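Monoacylglycerol lipase (Palaeococcus ferrophilus, PDB 6QE2) probably hydrolyses monoacylglycerols to fatty acid and glycerol, as a member of the alpha/beta-hydrolase clan. Local coordinates at residues E24-Y29 with V43-W48. Residues are numbered along the deposited sequence; the frame is centred on the assembly and turned at random.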
ATOM      1  N   GLU A  24      -9.069   3.206  -3.176  1.00 26.05           N
ATOM      2  CA  GLU A  24      -9.737   1.931  -2.894  1.00 23.49           C
ATOM      3  C   GLU A  24     -10.026   1.822  -1.403  1.00 27.22           C
ATOM      4  O   GLU A  24     -10.268   2.852  -0.727  1.00 24.15           O
ATOM      5  CB  GLU A  24      -8.873   0.792  -3.432  1.00 23.86           C
ATOM      6  CG  GLU A  24      -7.523   0.693  -2.686  1.00 26.22           C
ATOM      7  CD  GLU A  24      -6.851  -0.672  -2.836  1.00 27.53           C
ATOM      8  OE1 GLU A  24      -7.411  -1.567  -3.504  1.00 33.30           O
ATOM      9  OE2 GLU A  24      -5.717  -0.798  -2.346  1.00 26.62           O
ATOM     10  N   HIS A  25     -10.107   0.587  -0.899  1.00 26.25           N
ATOM     11  CA  HIS A  25     -10.560   0.402   0.476  1.00 25.84           C
ATOM     12  C   HIS A  25     -10.253  -1.034   0.845  1.00 25.46           C
ATOM     13  O   HIS A  25      -9.916  -1.854  -0.003  1.00 23.84           O
ATOM     14  CB  HIS A  25     -12.078   0.687   0.669  1.00 26.03           C
ATOM     15  CG  HIS A  25     -12.940  -0.160  -0.201  1.00 30.84           C
ATOM     16  ND1 HIS A  25     -13.530  -1.331   0.250  1.00 27.90           N
ATOM     17  CD2 HIS A  25     -13.253  -0.051  -1.512  1.00 30.80           C
ATOM     18  CE1 HIS A  25     -14.203  -1.877  -0.754  1.00 34.06           C
ATOM     19  NE2 HIS A  25     -14.041  -1.118  -1.832  1.00 34.44           N
ATOM     20  N   SER A  26     -10.387  -1.342   2.141  1.00 24.53           N
ATOM     21  CA  SER A  26      -9.922  -2.640   2.619  1.00 27.25           C
ATOM     22  C   SER A  26     -10.839  -3.784   2.207  1.00 32.16           C
ATOM     23  O   SER A  26     -10.412  -4.942   2.246  1.00 26.67           O
ATOM     24  CB  SER A  26      -9.761  -2.616   4.141  1.00 25.48           C
ATOM     25  OG  SER A  26     -10.999  -2.346   4.786  1.00 28.10           O
ATOM     26  N   GLY A  27     -12.068  -3.490   1.781  1.00 28.96           N
ATOM     27  CA  GLY A  27     -12.982  -4.547   1.385  1.00 29.75           C
ATOM     28  C   GLY A  27     -12.582  -5.286   0.124  1.00 32.70           C
ATOM     29  O   GLY A  27     -13.127  -6.363  -0.139  1.00 29.63           O
ATOM     30  N   ARG A  28     -11.627  -4.760  -0.643  1.00 28.51           N
ATOM     31  CA  ARG A  28     -11.183  -5.452  -1.843  1.00 28.07           C
ATOM     32  C   ARG A  28     -10.231  -6.600  -1.540  1.00 34.10           C
ATOM     33  O   ARG A  28      -9.847  -7.323  -2.463  1.00 36.04           O
ATOM     34  CB  ARG A  28     -10.496  -4.471  -2.797  1.00 30.53           C
ATOM     35  CG  ARG A  28     -11.370  -3.322  -3.248  1.00 27.63           C
ATOM     36  CD  ARG A  28     -10.642  -2.504  -4.309  1.00 22.81           C
ATOM     37  NE  ARG A  28     -10.481  -3.249  -5.557  1.00 28.36           N
ATOM     38  CZ  ARG A  28      -9.419  -3.151  -6.353  1.00 31.48           C
ATOM     39  NH1 ARG A  28      -8.408  -2.365  -6.016  1.00 28.60           N
ATOM     40  NH2 ARG A  28      -9.358  -3.849  -7.479  1.00 30.12           N
ATOM     41  N   TYR A  29      -9.850  -6.794  -0.278  1.00 28.09           N
ATOM     42  CA  TYR A  29      -8.810  -7.744   0.093  1.00 24.34           C
ATOM     43  C   TYR A  29      -9.376  -8.982   0.784  1.00 25.55           C
ATOM     44  O   TYR A  29      -8.672  -9.645   1.549  1.00 29.72           O
ATOM     45  CB  TYR A  29      -7.771  -7.061   0.978  1.00 24.55           C
ATOM     46  CG  TYR A  29      -6.996  -6.020   0.215  1.00 25.89           C
ATOM     47  CD1 TYR A  29      -7.469  -4.719   0.097  1.00 30.15           C
ATOM     48  CD2 TYR A  29      -5.809  -6.349  -0.416  1.00 29.89           C
ATOM     49  CE1 TYR A  29      -6.761  -3.767  -0.627  1.00 28.14           C
ATOM     50  CE2 TYR A  29      -5.097  -5.406  -1.133  1.00 35.04           C
ATOM     51  CZ  TYR A  29      -5.577  -4.118  -1.232  1.00 32.45           C
ATOM     52  OH  TYR A  29      -4.856  -3.187  -1.956  1.00 33.39           O
ATOM     53  N   VAL A  43      -5.923 -10.359  11.097  1.00 21.57           N
ATOM     54  CA  VAL A  43      -5.736  -9.241  10.177  1.00 21.27           C
ATOM     55  C   VAL A  43      -6.490  -8.049  10.735  1.00 22.21           C
ATOM     56  O   VAL A  43      -7.672  -8.163  11.080  1.00 26.49           O
ATOM     57  CB  VAL A  43      -6.212  -9.569   8.750  1.00 28.03           C
ATOM     58  CG1 VAL A  43      -6.039  -8.342   7.839  1.00 24.01           C
ATOM     59  CG2 VAL A  43      -5.448 -10.767   8.192  1.00 26.75           C
ATOM     60  N   TYR A  44      -5.801  -6.916  10.847  1.00 20.07           N
ATOM     61  CA  TYR A  44      -6.405  -5.661  11.276  1.00 20.58           C
ATOM     62  C   TYR A  44      -6.539  -4.799  10.032  1.00 23.55           C
ATOM     63  O   TYR A  44      -5.532  -4.404   9.435  1.00 24.25           O
ATOM     64  CB  TYR A  44      -5.562  -4.973  12.349  1.00 20.29           C
ATOM     65  CG  TYR A  44      -6.278  -3.866  13.100  1.00 21.48           C
ATOM     66  CD1 TYR A  44      -6.732  -2.729  12.442  1.00 25.66           C
ATOM     67  CD2 TYR A  44      -6.497  -3.960  14.464  1.00 24.19           C
ATOM     68  CE1 TYR A  44      -7.386  -1.720  13.123  1.00 24.39           C
ATOM     69  CE2 TYR A  44      -7.150  -2.954  15.154  1.00 28.56           C
ATOM     70  CZ  TYR A  44      -7.587  -1.834  14.475  1.00 25.56           C
ATOM     71  OH  TYR A  44      -8.232  -0.825  15.150  1.00 27.18           O
ATOM     72  N   ALA A  45      -7.776  -4.530   9.633  1.00 24.19           N
ATOM     73  CA  ALA A  45      -8.048  -3.735   8.447  1.00 28.22           C
ATOM     74  C   ALA A  45      -8.628  -2.390   8.851  1.00 27.19           C
ATOM     75  O   ALA A  45      -9.311  -2.266   9.870  1.00 24.88           O
ATOM     76  CB  ALA A  45      -9.019  -4.460   7.510  1.00 27.71           C
ATOM     77  N   PHE A  46      -8.353  -1.378   8.037  1.00 24.09           N
ATOM     78  CA  PHE A  46      -8.984  -0.084   8.226  1.00 21.92           C
ATOM     79  C   PHE A  46      -9.105   0.570   6.862  1.00 20.97           C
ATOM     80  O   PHE A  46      -8.380   0.230   5.927  1.00 23.26           O
ATOM     81  CB  PHE A  46      -8.193   0.824   9.186  1.00 21.81           C
ATOM     82  CG  PHE A  46      -6.868   1.301   8.626  1.00 25.38           C
ATOM     83  CD1 PHE A  46      -5.724   0.524   8.740  1.00 26.39           C
ATOM     84  CD2 PHE A  46      -6.777   2.521   7.970  1.00 25.42           C
ATOM     85  CE1 PHE A  46      -4.512   0.960   8.219  1.00 24.76           C
ATOM     86  CE2 PHE A  46      -5.568   2.959   7.438  1.00 25.73           C
ATOM     87  CZ  PHE A  46      -4.436   2.174   7.564  1.00 25.24           C
ATOM     88  N   ASP A  47     -10.031   1.512   6.754  1.00 25.69           N
ATOM     89  CA  ASP A  47     -10.136   2.350   5.571  1.00 27.02           C
ATOM     90  C   ASP A  47      -9.551   3.715   5.896  1.00 24.61           C
ATOM     91  O   ASP A  47      -9.863   4.297   6.939  1.00 24.85           O
ATOM     92  CB  ASP A  47     -11.590   2.463   5.101  1.00 26.51           C
ATOM     93  CG  ASP A  47     -12.095   1.179   4.451  1.00 26.97           C
ATOM     94  OD1 ASP A  47     -11.290   0.238   4.283  1.00 26.53           O
ATOM     95  OD2 ASP A  47     -13.291   1.106   4.098  1.00 29.80           O
ATOM     96  N   TRP A  48      -8.650   4.192   5.033  1.00 22.27           N
ATOM     97  CA  TRP A  48      -8.043   5.503   5.212  1.00 22.18           C
ATOM     98  C   TRP A  48      -9.103   6.585   5.349  1.00 20.89           C
ATOM     99  O   TRP A  48     -10.212   6.440   4.818  1.00 24.85           O
ATOM    100  CB  TRP A  48      -7.174   5.875   4.015  1.00 19.20           C
ATOM    101  CG  TRP A  48      -5.871   5.164   3.817  1.00 20.41           C
ATOM    102  CD1 TRP A  48      -5.657   3.814   3.759  1.00 24.51           C
ATOM    103  CD2 TRP A  48      -4.610   5.782   3.535  1.00 20.58           C
ATOM    104  NE1 TRP A  48      -4.332   3.558   3.493  1.00 23.92           N
ATOM    105  CE2 TRP A  48      -3.668   4.750   3.347  1.00 25.47           C
ATOM    106  CE3 TRP A  48      -4.184   7.111   3.430  1.00 23.41           C
ATOM    107  CZ2 TRP A  48      -2.324   5.004   3.068  1.00 23.18           C
ATOM    108  CZ3 TRP A  48      -2.850   7.363   3.146  1.00 22.58           C
ATOM    109  CH2 TRP A  48      -1.934   6.314   2.973  1.00 26.77           C
TER
HETATM  110  O   HOH W   1     -14.237  -1.155   3.179  1.00 30.40           O
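Asp47 OD1 takes two hydrogen bonds from Ser26. Ser26 OG donates to Asp47 OD1 at 2.6 Å. Ser26 N also donates to Asp47 OD1 at 2.8 Å, nearly straight at 164°. Both donors come on the syn side, but from opposite faces of the carboxylate plane. With chi1 at 61°, Ser26 OG sits beside its own backbone N, so both can reach OD1. The other oxygen, Asp47 OD2, accepts a bond from a water at 2.6 Å, and that water lies 3.0 Å from His25 ND1. OD2 also accepts from the backbone N of Lys53. Strand 42-46 lies beside strand 15-19 in the central, mostly parallel sheet of the alpha/beta-hydrolase fold. Ser26 starts a short 3-10 turn in the loop between strand 15-19 and helix 30-38, and the bonds join that loop to segment 43-48. With an alanine at Asp47, the amide and hydroxyl of Ser26 would probably lose their shared acceptor, and the water its carboxylate. Beside the polar grip, Ser26 CB packs on Ala45 CB at 3.9 Å and lies 3.6 Å from Phe46 O. His25 CB rests 3.7 Å from Asp47 OD2, while its ring turns from Asp47 and NE2 bonds to Asp162. Arg28 CG lies over one face of that ring, nearer its margin than its centre.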